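Local coordinates for protein beta-N-acetylglucosaminidase Nag2 (Vibrio harveyi, PDB 6EZS) that probably hydrolyses terminal non-reducing N-acetyl-D-hexosamine residues from N-acetyl-beta-D-hexosaminides, as a member of glycosyl hydrolase family 20, at residues Ala273-Ser278 against Pro332-Leu337. Residues are numbered along the deposited sequence; the frame is centred on the assembly and turned at random.
Sequences ARHFHS and PQYTHL. With NAG (2-acetamido-2-deoxy-beta-D-glucopyranose), chain C.
Arg274 runs past the ring of Tyr334 on its way to the sugar. Its CB lies 4.0 Å from Tyr334 CE2, and CG comes closer, 3.7 Å from the same carbon, so CB and CG run obliquely past the CE2 and OH side of the phenol, whose ring gives the arginine stem a largely apolar flank. The chain bends at chi2 (41°), then runs extended through CD to NE. Beyond CZ the two terminal nitrogens take neighbouring hydroxyls of the sugar: NH1 donates to NAG O4 at 3.0 Å, while NH2 gives a straighter bond (166°) to O3, which lies in the guanidinium plane. Salt bridges from NE to Glu305, which the Tyr334 side chain also touches, and from NH1 to Asp271 should help fix the rotation of the flat group. Arginine suits the place because its fan of N-H donors can grip two hydroxyls and two carboxylates at once.

One residue on, His275 turns its ring edge to Thr335, NE2 and OG1 sharing a bent hydrogen bond (142°) of 2.6 Å. Imidazole suits a bridge between two loops, since its other nitrogen, ND1, bonds to the carbonyl of Cys583. Thr335 OG1 is shared with His336 ND1 at 3.0 Å, a double role for which a short hydroxyl side chain is well fitted. Tyr334 CB lies against His275 CE1, 3.6 Å away.

Within the TIM-barrel catalytic domain, where Asp532, Trp546, Glu584 and Tyr530 complete the sugar site, 273-278 links barrel strand 265-271 to helix 279-291. The loop holding 332-337 joins strands 323-324 and 341-342 and lies between the barrel and the N-terminal eight-stranded mixed sheet, Gln333 touching Phe63 of its strand 63-67.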
loop_
_atom_site.group_PDB
_atom_site.type_symbol
_atom_site.label_atom_id
_atom_site.label_comp_id
_atom_site.label_asym_id
_atom_site.label_seq_id
_atom_site.Cartn_x
_atom_site.Cartn_y
_atom_site.Cartn_z
ATOM N N ALA A 273 3.991 -0.249 -7.509
ATOM C CA ALA A 273 5.019 0.391 -8.316
ATOM C C ALA A 273 6.406 0.149 -7.752
ATOM O O ALA A 273 7.338 -0.142 -8.489
ATOM C CB ALA A 273 4.749 1.880 -8.413
ATOM N N ARG A 274 6.564 0.322 -6.450
ATOM C CA ARG A 274 7.875 0.116 -5.809
ATOM C C ARG A 274 8.367 -1.308 -5.979
ATOM O O ARG A 274 9.531 -1.534 -6.257
ATOM C CB ARG A 274 7.828 0.473 -4.326
ATOM C CG ARG A 274 7.971 1.956 -4.029
ATOM C CD ARG A 274 7.195 2.858 -4.990
ATOM N NE ARG A 274 7.414 4.276 -4.689
ATOM C CZ ARG A 274 6.842 4.949 -3.697
ATOM N NH1 ARG A 274 5.951 4.351 -2.888
ATOM N NH2 ARG A 274 7.156 6.232 -3.521
ATOM N N HIS A 275 7.465 -2.256 -5.793
ATOM C CA HIS A 275 7.695 -3.646 -6.107
ATOM C C HIS A 275 6.420 -4.225 -6.715
ATOM O O HIS A 275 5.307 -3.890 -6.307
ATOM C CB HIS A 275 8.123 -4.407 -4.850
ATOM C CG HIS A 275 9.553 -4.172 -4.478
ATOM N ND1 HIS A 275 9.930 -3.331 -3.457
ATOM C CD2 HIS A 275 10.701 -4.627 -5.029
ATOM C CE1 HIS A 275 11.250 -3.288 -3.389
ATOM N NE2 HIS A 275 11.740 -4.071 -4.328
ATOM N N PHE A 276 6.602 -5.088 -7.706
ATOM C CA PHE A 276 5.509 -5.681 -8.415
ATOM C C PHE A 276 5.042 -6.917 -7.651
ATOM O O PHE A 276 5.850 -7.741 -7.255
ATOM C CB PHE A 276 5.956 -6.058 -9.822
ATOM C CG PHE A 276 4.897 -6.743 -10.622
ATOM C CD1 PHE A 276 3.812 -6.037 -11.105
ATOM C CD2 PHE A 276 4.967 -8.105 -10.876
ATOM C CE1 PHE A 276 2.823 -6.673 -11.844
ATOM C CE2 PHE A 276 3.987 -8.746 -11.616
ATOM C CZ PHE A 276 2.916 -8.029 -12.100
ATOM N N HIS A 277 3.735 -7.032 -7.451
ATOM C CA HIS A 277 3.130 -8.179 -6.807
ATOM C C HIS A 277 2.276 -8.826 -7.863
ATOM O O HIS A 277 1.493 -8.143 -8.524
ATOM C CB HIS A 277 2.276 -7.715 -5.627
ATOM C CG HIS A 277 2.931 -6.645 -4.812
ATOM N ND1 HIS A 277 4.079 -6.872 -4.083
ATOM C CD2 HIS A 277 2.638 -5.335 -4.657
ATOM C CE1 HIS A 277 4.455 -5.746 -3.504
ATOM N NE2 HIS A 277 3.592 -4.802 -3.828
ATOM N N SER A 278 2.419 -10.137 -8.031
ATOM C CA SER A 278 1.726 -10.862 -9.108
ATOM C C SER A 278 0.204 -10.809 -8.988
ATOM O O SER A 278 -0.338 -10.583 -7.894
ATOM C CB SER A 278 2.190 -12.323 -9.152
ATOM O OG SER A 278 1.719 -13.061 -8.041
ATOM N N PRO A 332 18.159 0.310 -11.061
ATOM C CA PRO A 332 17.618 -0.498 -9.971
ATOM C C PRO A 332 17.266 0.348 -8.760
ATOM O O PRO A 332 17.820 1.425 -8.576
ATOM C CB PRO A 332 18.770 -1.438 -9.604
ATOM C CG PRO A 332 19.779 -1.317 -10.693
ATOM C CD PRO A 332 19.590 0.025 -11.303
ATOM N N GLN A 333 16.327 -0.134 -7.961
ATOM C CA GLN A 333 15.923 0.530 -6.729
ATOM C C GLN A 333 15.551 -0.511 -5.692
ATOM O O GLN A 333 14.923 -1.514 -6.019
ATOM C CB GLN A 333 14.709 1.431 -6.942
ATOM C CG GLN A 333 14.920 2.612 -7.867
ATOM C CD GLN A 333 15.800 3.697 -7.283
ATOM O OE1 GLN A 333 15.895 3.863 -6.063
ATOM N NE2 GLN A 333 16.451 4.460 -8.161
ATOM N N TYR A 334 15.958 -0.239 -4.449
ATOM C CA TYR A 334 15.568 -0.971 -3.250
ATOM C C TYR A 334 16.174 -2.361 -3.110
ATOM O O TYR A 334 16.878 -2.624 -2.135
ATOM C CB TYR A 334 14.050 -1.053 -3.109
ATOM C CG TYR A 334 13.351 0.273 -3.233
ATOM C CD1 TYR A 334 13.765 1.384 -2.507
ATOM C CD2 TYR A 334 12.264 0.418 -4.074
ATOM C CE1 TYR A 334 13.118 2.608 -2.634
ATOM C CE2 TYR A 334 11.607 1.632 -4.199
ATOM C CZ TYR A 334 12.036 2.727 -3.487
ATOM O OH TYR A 334 11.354 3.927 -3.615
ATOM N N THR A 335 15.861 -3.239 -4.061
ATOM C CA THR A 335 16.288 -4.638 -4.068
ATOM C C THR A 335 16.588 -5.057 -5.514
ATOM O O THR A 335 16.447 -4.248 -6.437
ATOM C CB THR A 335 15.180 -5.556 -3.495
ATOM O OG1 THR A 335 14.002 -5.444 -4.298
ATOM C CG2 THR A 335 14.837 -5.196 -2.019
ATOM N N HIS A 336 16.989 -6.321 -5.695
ATOM C CA HIS A 336 17.226 -6.928 -7.001
ATOM C C HIS A 336 18.176 -6.114 -7.844
ATOM O O HIS A 336 17.927 -5.911 -9.033
ATOM C CB HIS A 336 15.900 -7.146 -7.737
ATOM C CG HIS A 336 15.023 -8.170 -7.093
ATOM N ND1 HIS A 336 14.157 -7.867 -6.065
ATOM C CD2 HIS A 336 14.904 -9.503 -7.306
ATOM C CE1 HIS A 336 13.532 -8.968 -5.681
ATOM N NE2 HIS A 336 13.967 -9.974 -6.418
ATOM N N LEU A 337 19.265 -5.657 -7.230
ATOM C CA LEU A 337 20.230 -4.795 -7.921
ATOM C C LEU A 337 20.923 -5.492 -9.083
ATOM O O LEU A 337 21.233 -4.840 -10.089
ATOM C CB LEU A 337 21.307 -4.287 -6.975
ATOM C CG LEU A 337 20.859 -3.594 -5.692
ATOM C CD1 LEU A 337 22.071 -3.203 -4.854
ATOM C CD2 LEU A 337 19.975 -2.391 -5.997
HETATM C C1 NAG C . 3.980 8.359 2.024
HETATM C C2 NAG C . 4.259 8.686 0.536
HETATM C C3 NAG C . 4.840 7.520 -0.268
HETATM C C4 NAG C . 5.926 6.783 0.485
HETATM C C5 NAG C . 5.540 6.619 1.948
HETATM C C6 NAG C . 6.649 5.985 2.785
HETATM C C7 NAG C . 2.715 10.170 -0.756
HETATM C C8 NAG C . 1.325 10.210 -1.320
HETATM N N2 NAG C . 2.964 9.045 -0.092
HETATM O O1 NAG C . 3.605 9.505 2.774
HETATM O O3 NAG C . 5.393 8.000 -1.489
HETATM O O4 NAG C . 6.081 5.522 -0.164
HETATM O O5 NAG C . 5.253 7.918 2.448
HETATM O O6 NAG C . 6.078 5.532 4.017
HETATM O O7 NAG C . 3.520 11.080 -0.918
#